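Local coordinates for VP4 protein (Tellina virus 1, PDB 3P06) that is the serine protease of a birnavirus, probably cutting the viral polyprotein into its final products, and is captured here as an intramolecular acyl-enzyme, at residues L12-D17 with G25-V30; V81-A86 with M182-S187; M122-V127 with L153-D158; S129-P134 with V163-Q168. All coordinates share one frame; numbering follows the deposited sequence.

How the contacts relate
Contact 1 is central, its centre about 6 Å from that of the chain, with contact 2 to one side and contacts 3 and 4 to the other. Ala26 CB packs 3.6 Å from Phe185 CD2 toward contact 2, and Leu12 CB sits 3.3 Å from Val123 O toward contact 3. The centres of contacts 2 and 3 are about 19 Å apart, yet they meet where Phe185 CE1 lies 3.9 Å from Met122 CE. Contact 4 adjoins contact 3, about 9 Å away between centres, through Ala126 O and Ser133 N, 3.0 Å apart. The predicted catalytic pair, Ser102 and Lys141, borders contacts 1 and 3, with the Thr124 side chain about 3 Å from that of Lys141.

Contact 1: L12-D17 with G25-V30; sequences LPVLMD and GAFMAV
Leu12 and Val14 pair with Phe27 and Gly25 as two antiparallel hydrogen-bonded pairs, with Pro13 and Ala26 forming the non-hydrogen-bonded pair between them at a CA to CA separation of 4.5 Å. The ladder illustrates how a strand accommodates a proline: Pro13 has no N-H to give, but its position in the register asks for none. Leu12 and Phe27 exchange two backbone bonds (Leu12 N to Phe27 O, 2.8 Å), and Val14 and Gly25 exchange two more; in the bond from Val14 N to Gly25 O the donor stands well above the carbonyl plane, 48° out of it. The axes of these two short segments run 137° apart.

Leu12, Val14 and Phe27 share one face of the sheet. The Val14 and Phe27 side chains cross at about a right angle, and CG1 of Val14 comes obliquely to the ring, 3.7 Å from Phe27 CD1. Leu12 lays CG against Phe27 CB at 3.9 Å; its chi1 of 61° sets CG between the backbone N and carbonyl carbon, and CD2 reaches on to the backbone N of Ala29. Farther along, the bent selenomethionine chain of Met16 brings CE to 3.5 Å from Gly25 N, over a residue without a side chain. On the other face Pro13 packs against Lys141 and Val145 of helix 138-149.

Strand 192-193, next to the carboxyl end of the chain, pairs with strand 9-18 on the edge not used by strand 21-31. The arrangement is a classic beta hairpin, here central to a mixed sheet and bordering the predicted Ser-Lys catalytic site.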
# COMPACT_ATOMS: atom_id res chain seq x y z
N LEU A 12 1.78 -2.56 -0.19
CA LEU A 12 2.76 -1.54 0.18
C LEU A 12 3.27 -1.86 1.59
O LEU A 12 2.50 -2.21 2.48
CB LEU A 12 2.15 -0.10 0.11
CG LEU A 12 0.98 0.14 1.07
CD1 LEU A 12 1.39 1.18 2.11
CD2 LEU A 12 -0.33 0.65 0.33
N PRO A 13 4.58 -1.72 1.80
CA PRO A 13 5.16 -1.96 3.12
C PRO A 13 4.93 -0.79 4.09
O PRO A 13 4.88 0.36 3.67
CB PRO A 13 6.67 -2.16 2.82
CG PRO A 13 6.92 -1.26 1.67
CD PRO A 13 5.61 -1.35 0.80
N VAL A 14 4.76 -1.10 5.37
CA VAL A 14 4.71 -0.08 6.41
C VAL A 14 5.63 -0.46 7.55
O VAL A 14 5.94 -1.63 7.74
CB VAL A 14 3.25 0.15 7.00
CG1 VAL A 14 2.36 0.61 5.89
CG2 VAL A 14 2.70 -1.18 7.72
N LEU A 15 6.06 0.53 8.30
CA LEU A 15 6.89 0.33 9.48
C LEU A 15 6.16 0.82 10.73
O LEU A 15 5.42 1.78 10.63
CB LEU A 15 8.19 1.11 9.34
CG LEU A 15 9.05 0.75 8.12
CD1 LEU A 15 10.30 1.66 8.19
CD2 LEU A 15 9.48 -0.70 8.13
N MSE A 16 6.37 0.16 11.87
CA MSE A 16 5.68 0.44 13.13
C MSE A 16 6.69 0.52 14.22
O MSE A 16 7.59 -0.34 14.30
CB MSE A 16 4.64 -0.62 13.48
CG MSE A 16 3.41 -0.50 12.58
SE MSE A 16 2.29 -2.11 12.30
CE MSE A 16 3.67 -3.25 11.46
N ASP A 17 6.53 1.53 15.07
CA ASP A 17 7.36 1.71 16.25
C ASP A 17 6.62 1.28 17.54
O ASP A 17 5.60 1.85 17.89
CB ASP A 17 7.74 3.18 16.35
CG ASP A 17 9.05 3.38 17.01
OD1 ASP A 17 9.35 2.71 18.05
OD2 ASP A 17 9.81 4.24 16.48
N GLY A 25 5.15 -4.27 8.44
CA GLY A 25 3.93 -4.93 8.01
C GLY A 25 3.52 -4.48 6.60
O GLY A 25 4.32 -3.90 5.87
N ALA A 26 2.24 -4.65 6.24
CA ALA A 26 1.82 -4.33 4.90
C ALA A 26 0.43 -3.81 4.91
O ALA A 26 -0.36 -4.19 5.75
CB ALA A 26 1.89 -5.58 4.03
N PHE A 27 0.13 -2.91 3.96
CA PHE A 27 -1.25 -2.55 3.68
C PHE A 27 -1.38 -2.90 2.23
O PHE A 27 -0.37 -3.17 1.55
CB PHE A 27 -1.51 -1.01 3.86
CG PHE A 27 -1.85 -0.59 5.28
CD1 PHE A 27 -1.03 -0.88 6.33
CD2 PHE A 27 -3.07 0.09 5.55
CE1 PHE A 27 -1.34 -0.50 7.67
CE2 PHE A 27 -3.41 0.49 6.89
CZ PHE A 27 -2.54 0.23 7.94
N MSE A 28 -2.60 -2.92 1.74
CA MSE A 28 -2.83 -3.01 0.31
C MSE A 28 -3.70 -1.84 -0.07
O MSE A 28 -4.64 -1.47 0.67
CB MSE A 28 -3.59 -4.32 -0.01
CG MSE A 28 -3.82 -4.37 -1.52
SE MSE A 28 -4.72 -5.99 -2.21
CE MSE A 28 -3.15 -7.10 -2.03
N ALA A 29 -3.37 -1.19 -1.18
CA ALA A 29 -4.29 -0.19 -1.76
C ALA A 29 -5.27 -1.06 -2.62
O ALA A 29 -4.89 -1.54 -3.69
CB ALA A 29 -3.51 0.77 -2.72
N VAL A 30 -6.49 -1.26 -2.13
CA VAL A 30 -7.38 -2.22 -2.77
C VAL A 30 -8.32 -1.45 -3.69
O VAL A 30 -8.80 -0.34 -3.36
CB VAL A 30 -8.26 -2.95 -1.73
CG1 VAL A 30 -9.21 -4.06 -2.46
CG2 VAL A 30 -7.41 -3.54 -0.62

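Contact 2: V81-A86 with M182-S187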
# COMPACT_ATOMS: atom_id res chain seq x y z
N VAL A 81 -3.09 -5.69 5.83
CA VAL A 81 -3.27 -7.10 5.46
C VAL A 81 -2.25 -7.91 6.18
O VAL A 81 -1.09 -7.46 6.37
CB VAL A 81 -3.17 -7.32 3.93
CG1 VAL A 81 -4.20 -6.44 3.18
CG2 VAL A 81 -1.78 -7.01 3.39
N VAL A 82 -2.64 -9.10 6.63
CA VAL A 82 -1.63 -9.97 7.25
C VAL A 82 -1.29 -11.11 6.31
O VAL A 82 -0.34 -11.88 6.57
CB VAL A 82 -2.08 -10.51 8.66
CG1 VAL A 82 -2.05 -9.36 9.71
CG2 VAL A 82 -3.50 -11.19 8.65
N GLN A 83 -2.10 -11.27 5.24
CA GLN A 83 -1.88 -12.30 4.22
C GLN A 83 -2.36 -11.78 2.92
O GLN A 83 -3.36 -11.07 2.90
CB GLN A 83 -2.61 -13.64 4.46
CG GLN A 83 -2.15 -14.34 5.69
CD GLN A 83 -2.84 -15.68 5.92
OE1 GLN A 83 -3.60 -16.17 5.09
NE2 GLN A 83 -2.55 -16.29 7.06
N ALA A 84 -1.67 -12.13 1.84
CA ALA A 84 -2.15 -11.79 0.50
C ALA A 84 -1.87 -12.90 -0.50
O ALA A 84 -0.82 -13.61 -0.39
CB ALA A 84 -1.53 -10.44 0.01
N THR A 85 -2.77 -13.05 -1.47
CA THR A 85 -2.55 -13.94 -2.59
C THR A 85 -2.81 -13.10 -3.84
O THR A 85 -3.14 -11.92 -3.72
CB THR A 85 -3.50 -15.21 -2.59
OG1 THR A 85 -4.88 -14.80 -2.80
CG2 THR A 85 -3.38 -16.03 -1.26
N ALA A 86 -2.67 -13.70 -5.03
CA ALA A 86 -3.07 -13.01 -6.29
C ALA A 86 -4.50 -12.43 -6.29
O ALA A 86 -4.79 -11.41 -6.96
CB ALA A 86 -2.82 -13.92 -7.49
N MSE A 182 1.36 -17.40 -1.52
CA MSE A 182 0.85 -16.45 -0.50
C MSE A 182 2.04 -15.79 0.19
O MSE A 182 3.10 -16.41 0.27
CB MSE A 182 0.05 -17.25 0.53
CG MSE A 182 -0.54 -16.50 1.72
SE MSE A 182 -0.95 -17.83 3.19
CE MSE A 182 -1.38 -19.47 2.22
N VAL A 183 1.86 -14.55 0.63
CA VAL A 183 2.82 -13.86 1.46
C VAL A 183 2.11 -13.56 2.74
O VAL A 183 0.88 -13.27 2.78
CB VAL A 183 3.44 -12.52 0.80
CG1 VAL A 183 4.46 -12.90 -0.29
CG2 VAL A 183 2.37 -11.57 0.20
N THR A 184 2.85 -13.63 3.84
CA THR A 184 2.22 -13.22 5.08
C THR A 184 3.04 -12.09 5.76
O THR A 184 4.24 -11.95 5.48
CB THR A 184 2.04 -14.41 5.99
OG1 THR A 184 3.34 -14.83 6.40
CG2 THR A 184 1.37 -15.58 5.24
N PHE A 185 2.40 -11.32 6.63
CA PHE A 185 3.05 -10.17 7.28
C PHE A 185 2.65 -10.15 8.73
O PHE A 185 1.61 -10.73 9.07
CB PHE A 185 2.59 -8.89 6.62
CG PHE A 185 2.82 -8.85 5.16
CD1 PHE A 185 4.10 -8.53 4.64
CD2 PHE A 185 1.77 -9.15 4.29
CE1 PHE A 185 4.33 -8.52 3.23
CE2 PHE A 185 1.98 -9.10 2.88
CZ PHE A 185 3.27 -8.80 2.36
N SER A 186 3.47 -9.51 9.59
CA SER A 186 3.14 -9.29 11.00
C SER A 186 2.11 -8.16 11.10
O SER A 186 2.05 -7.26 10.22
CB SER A 186 4.39 -8.84 11.81
OG SER A 186 5.17 -9.96 12.19
N SER A 187 1.33 -8.18 12.16
CA SER A 187 0.46 -7.04 12.41
C SER A 187 0.94 -6.24 13.61
O SER A 187 1.74 -6.72 14.41
CB SER A 187 -0.98 -7.51 12.60
OG SER A 187 -1.04 -8.60 13.51
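Met182 and Gln83 are brought together by their torsions: in the selenomethionine, CG anti to the backbone N (chi1 178°) and an extended second torsion carry SE to 3.7 Å from Gln83 OE1, while the bend that follows turns only CE. Gln83 starts with CG beside the backbone N (chi1 -64°) and then runs straight, lying alongside Thr184 and pointing the same way, with Gln83 CG 3.8 Å from Thr184 CG2. These three side chains form the outer, more open face of the pairing.

The other face is better buried. Ala84 CB meets Val183 CG2 at 4.1 Å, and Leu11 of the central hairpin touches both residues. Beyond them the Phe185 ring comes up beside Val81, its CD2 4.2 Å from Val81 CG2. At the far end, Val82 CG1 rests 3.6 Å from Ser187 CB.

Three backbone bonds hold the two runs. Ala84 and Val183 exchange a pair, both in the carbonyl plane, while Val82 O accepts Phe185 N at 2.8 Å from above its carbonyl plane. Val82 itself has a psi of only -12°, a departure from extended geometry that marks the step from strand 75-81 into strand 83-84. The hydroxyl of Thr85 turns elsewhere, to Ser88 OG and Thr87 N, and a glycerol is bound by Ser186 N and Thr184 O.

What results is a two-residue antiparallel ladder, with strand 183-184 an outermost strand, within this chain, of the four-stranded antiparallel sheet that also holds strands 2-6, 88-92 and 83-84.

Contact 3: M122-V127 with L153-D158. With SO4 (sulfate ion), chain B.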
# COMPACT_ATOMS: atom_id res chain seq x y z
N MSE A 122 5.76 -5.45 -4.11
CA MSE A 122 5.26 -4.43 -3.20
C MSE A 122 5.74 -3.10 -3.75
O MSE A 122 6.78 -3.04 -4.46
CB MSE A 122 5.85 -4.62 -1.80
CG MSE A 122 5.41 -5.97 -1.19
SE MSE A 122 6.05 -5.98 0.70
CE MSE A 122 4.44 -5.13 1.38
N VAL A 123 5.02 -2.04 -3.44
CA VAL A 123 5.41 -0.75 -3.99
C VAL A 123 5.45 0.33 -2.90
O VAL A 123 4.55 0.38 -2.09
CB VAL A 123 4.42 -0.38 -5.14
CG1 VAL A 123 4.63 1.06 -5.60
CG2 VAL A 123 4.55 -1.41 -6.35
N THR A 124 6.46 1.18 -2.85
CA THR A 124 6.45 2.26 -1.85
C THR A 124 6.82 3.59 -2.52
O THR A 124 7.72 3.62 -3.39
CB THR A 124 7.45 1.96 -0.60
OG1 THR A 124 7.25 2.92 0.47
CG2 THR A 124 8.89 2.07 -1.01
N GLY A 125 6.20 4.68 -2.05
CA GLY A 125 6.64 6.01 -2.40
C GLY A 125 5.47 6.99 -2.46
O GLY A 125 4.33 6.58 -2.66
N ALA A 126 5.77 8.27 -2.29
CA ALA A 126 4.81 9.33 -2.37
C ALA A 126 4.79 9.76 -3.84
O ALA A 126 5.73 9.49 -4.58
CB ALA A 126 5.25 10.49 -1.47
N VAL A 127 3.71 10.40 -4.27
CA VAL A 127 3.58 10.79 -5.69
C VAL A 127 3.36 12.26 -5.75
O VAL A 127 2.57 12.81 -4.98
CB VAL A 127 2.43 10.01 -6.43
CG1 VAL A 127 2.23 10.49 -7.93
CG2 VAL A 127 2.68 8.47 -6.36
N LEU A 153 10.40 -5.40 -4.09
CA LEU A 153 9.86 -4.10 -3.75
C LEU A 153 10.25 -3.13 -4.86
O LEU A 153 11.41 -3.13 -5.25
CB LEU A 153 10.51 -3.64 -2.47
CG LEU A 153 10.12 -2.19 -2.05
CD1 LEU A 153 8.63 -2.02 -1.69
CD2 LEU A 153 10.98 -1.67 -0.89
N ALA A 154 9.30 -2.32 -5.34
CA ALA A 154 9.56 -1.25 -6.29
C ALA A 154 9.54 0.05 -5.54
O ALA A 154 8.69 0.24 -4.65
CB ALA A 154 8.52 -1.21 -7.39
N ALA A 155 10.47 0.94 -5.88
CA ALA A 155 10.57 2.25 -5.17
C ALA A 155 11.46 3.12 -6.01
O ALA A 155 12.16 2.61 -6.89
CB ALA A 155 11.24 2.12 -3.72
N ASN A 156 11.49 4.43 -5.72
CA ASN A 156 12.42 5.32 -6.39
C ASN A 156 13.77 5.25 -5.64
O ASN A 156 14.16 6.17 -4.94
CB ASN A 156 11.86 6.73 -6.42
CG ASN A 156 12.75 7.69 -7.23
OD1 ASN A 156 13.85 7.30 -7.68
ND2 ASN A 156 12.28 8.91 -7.43
N SER A 157 14.45 4.13 -5.79
CA SER A 157 15.65 3.87 -5.07
C SER A 157 16.41 2.75 -5.76
O SER A 157 15.85 1.76 -6.22
CB SER A 157 15.34 3.42 -3.64
OG SER A 157 16.40 2.62 -3.13
N ASP A 158 17.73 2.87 -5.78
CA ASP A 158 18.45 1.86 -6.52
C ASP A 158 18.67 0.64 -5.58
O ASP A 158 19.26 -0.31 -6.00
CB ASP A 158 19.68 2.43 -7.28
CG ASP A 158 20.59 3.16 -6.38
OD1 ASP A 158 20.48 2.86 -5.17
OD2 ASP A 158 21.39 4.00 -6.82
S SO4 B . 9.45 5.63 1.35
O1 SO4 B . 8.75 5.66 0.10
O2 SO4 B . 10.34 4.47 1.34
O3 SO4 B . 10.22 6.85 1.44
O4 SO4 B . 8.63 5.61 2.54
O HOH W 1 9.78 5.49 -3.65
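Thr124 faces Ala155 across this parallel pairing, and its side chain divides between an apolar neighbour and an anion. CB stands 4.0 Å from O1 of a bound sulfate. From there CG2, placed between the backbone N and carbonyl carbon, packs 3.6 Å from Ala155 CB and also borders sulfate O2. OG1 lies on the other branch, anti to the backbone N (chi1 -170°), where it is hydrogen-bonded to Lys141 NZ and lies 3.1 Å from sulfate O1. The sulfate, probably from the crystallisation liquor, is also held by Lys141 NZ and by the backbone N of Leu136 and Leu137, so it sits beside the predicted catalytic lysine and may mark an anion-accepting pocket there.

Behind this group the strands are fixed by Ala154, whose N donates to Met122 O at 2.8 Å and whose O accepts Thr124 N. Leu153 CD1 curls back to 3.5 Å from Met122 O and touches Met122 CB. A water joins Thr124 O to Asn156 N where the strands part.

Strand 122-123 is outermost in the three-stranded parallel sheet. Leu153 lies against helix 138-149, Val123 against helix 104-111, and Met122 reaches Leu11 and Pro13 of strand 9-18.

Contact 4: S129-P134 with V163-Q168; sequences SGNLSP and VVTLEQ
Asn131 bridges Thr165 backbone to backbone, CA to CA 4.3 Å, right where Thr165 and Gln168 form a capping box at the start of helix 166-173. The junction shows how one short strand can pair with the residues leading into a helix. Leu132 N donates to Val164 O at 2.9 Å, and Leu166 N, the first N-H of the helix, donates to Gly130 O in an almost straight bond (174°), though from above the carbonyl plane.

The tight half lies beneath this bridge. Leu132, buried, splits its two methyls: CD2 meets Val163 CG2 at 3.8 Å, and CD1 meets Leu166 CD2 at 4.0 Å. Leu166 in turn drapes CB and CG over Gly130 O, with CD1 near Gly130 CA, where no side chain intervenes. Leu132 also touches Ala105, and Leu166 Cys108, of helix 104-111.

Toward solvent the contact thins. Asn131 and Thr165, both partly exposed, cross obliquely on this side, and Val164 points away from the strand. Gln168, though exposed, is tied within its own segment: its N donates to Thr165 OG1, while its OE1 receives two backbone N-H groups, Thr165 N from well above the amide plane and Val164 N, at 2.7 Å, nearly in line with the CD-OE1 bond.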
# COMPACT_ATOMS: atom_id res chain seq x y z
N SER A 129 3.05 15.25 -8.99
CA SER A 129 3.05 15.52 -10.45
C SER A 129 3.54 14.35 -11.34
O SER A 129 4.50 14.52 -12.12
CB SER A 129 3.92 16.73 -10.74
OG SER A 129 3.71 17.71 -9.75
N GLY A 130 2.92 13.18 -11.20
CA GLY A 130 3.24 12.02 -12.03
C GLY A 130 4.60 11.37 -11.83
O GLY A 130 5.04 10.52 -12.63
N ASN A 131 5.29 11.77 -10.77
CA ASN A 131 6.56 11.15 -10.43
C ASN A 131 6.52 10.64 -9.00
O ASN A 131 5.81 11.19 -8.16
CB ASN A 131 7.71 12.17 -10.54
CG ASN A 131 8.20 12.39 -11.96
OD1 ASN A 131 8.10 11.53 -12.84
ND2 ASN A 131 8.77 13.57 -12.18
N LEU A 132 7.31 9.61 -8.74
CA LEU A 132 7.56 9.19 -7.39
C LEU A 132 8.55 10.17 -6.80
O LEU A 132 9.55 10.48 -7.44
CB LEU A 132 8.14 7.79 -7.38
CG LEU A 132 7.09 6.70 -7.33
CD1 LEU A 132 6.38 6.58 -8.66
CD2 LEU A 132 7.73 5.34 -6.93
N SER A 133 8.29 10.64 -5.59
CA SER A 133 9.28 11.43 -4.85
C SER A 133 10.58 10.68 -4.65
O SER A 133 10.60 9.46 -4.71
CB SER A 133 8.72 11.77 -3.48
OG SER A 133 7.69 12.69 -3.63
N PRO A 134 11.68 11.40 -4.33
CA PRO A 134 12.81 10.53 -3.93
C PRO A 134 12.49 9.69 -2.66
O PRO A 134 11.70 10.07 -1.81
CB PRO A 134 13.97 11.50 -3.72
CG PRO A 134 13.39 12.88 -3.88
CD PRO A 134 12.10 12.79 -4.60
N VAL A 163 11.88 2.64 -9.93
CA VAL A 163 10.96 3.32 -10.80
C VAL A 163 10.88 4.78 -10.42
O VAL A 163 10.83 5.13 -9.24
CB VAL A 163 9.48 2.74 -10.77
CG1 VAL A 163 9.40 1.36 -11.40
CG2 VAL A 163 8.93 2.66 -9.36
N VAL A 164 10.82 5.65 -11.43
CA VAL A 164 10.83 7.06 -11.17
C VAL A 164 9.49 7.71 -11.55
O VAL A 164 9.01 8.59 -10.84
CB VAL A 164 12.04 7.73 -11.89
CG1 VAL A 164 12.04 9.23 -11.61
CG2 VAL A 164 13.35 7.11 -11.35
N THR A 165 8.89 7.28 -12.64
CA THR A 165 7.64 7.90 -13.11
C THR A 165 6.44 6.95 -12.89
O THR A 165 6.61 5.76 -12.81
CB THR A 165 7.69 8.33 -14.63
OG1 THR A 165 7.69 7.15 -15.44
CG2 THR A 165 8.94 9.18 -14.99
N LEU A 166 5.25 7.51 -12.80
CA LEU A 166 4.03 6.70 -12.68
C LEU A 166 3.92 5.80 -13.93
O LEU A 166 3.56 4.61 -13.82
CB LEU A 166 2.80 7.61 -12.55
CG LEU A 166 2.49 8.20 -11.18
CD1 LEU A 166 1.06 8.73 -11.25
CD2 LEU A 166 2.64 7.11 -10.10
N GLU A 167 4.30 6.32 -15.10
CA GLU A 167 4.35 5.48 -16.30
C GLU A 167 5.26 4.23 -16.16
O GLU A 167 4.85 3.11 -16.52
CB GLU A 167 4.67 6.29 -17.58
CG GLU A 167 4.45 5.49 -18.85
CD GLU A 167 3.17 4.60 -18.80
OE1 GLU A 167 2.05 5.09 -18.44
OE2 GLU A 167 3.29 3.39 -19.12
N GLN A 168 6.45 4.41 -15.59
CA GLN A 168 7.33 3.24 -15.33
C GLN A 168 6.74 2.26 -14.31
O GLN A 168 6.86 1.05 -14.47
CB GLN A 168 8.70 3.63 -14.82
CG GLN A 168 9.57 4.23 -15.90
CD GLN A 168 10.65 5.08 -15.28
OE1 GLN A 168 10.76 5.18 -14.04
NE2 GLN A 168 11.45 5.68 -16.11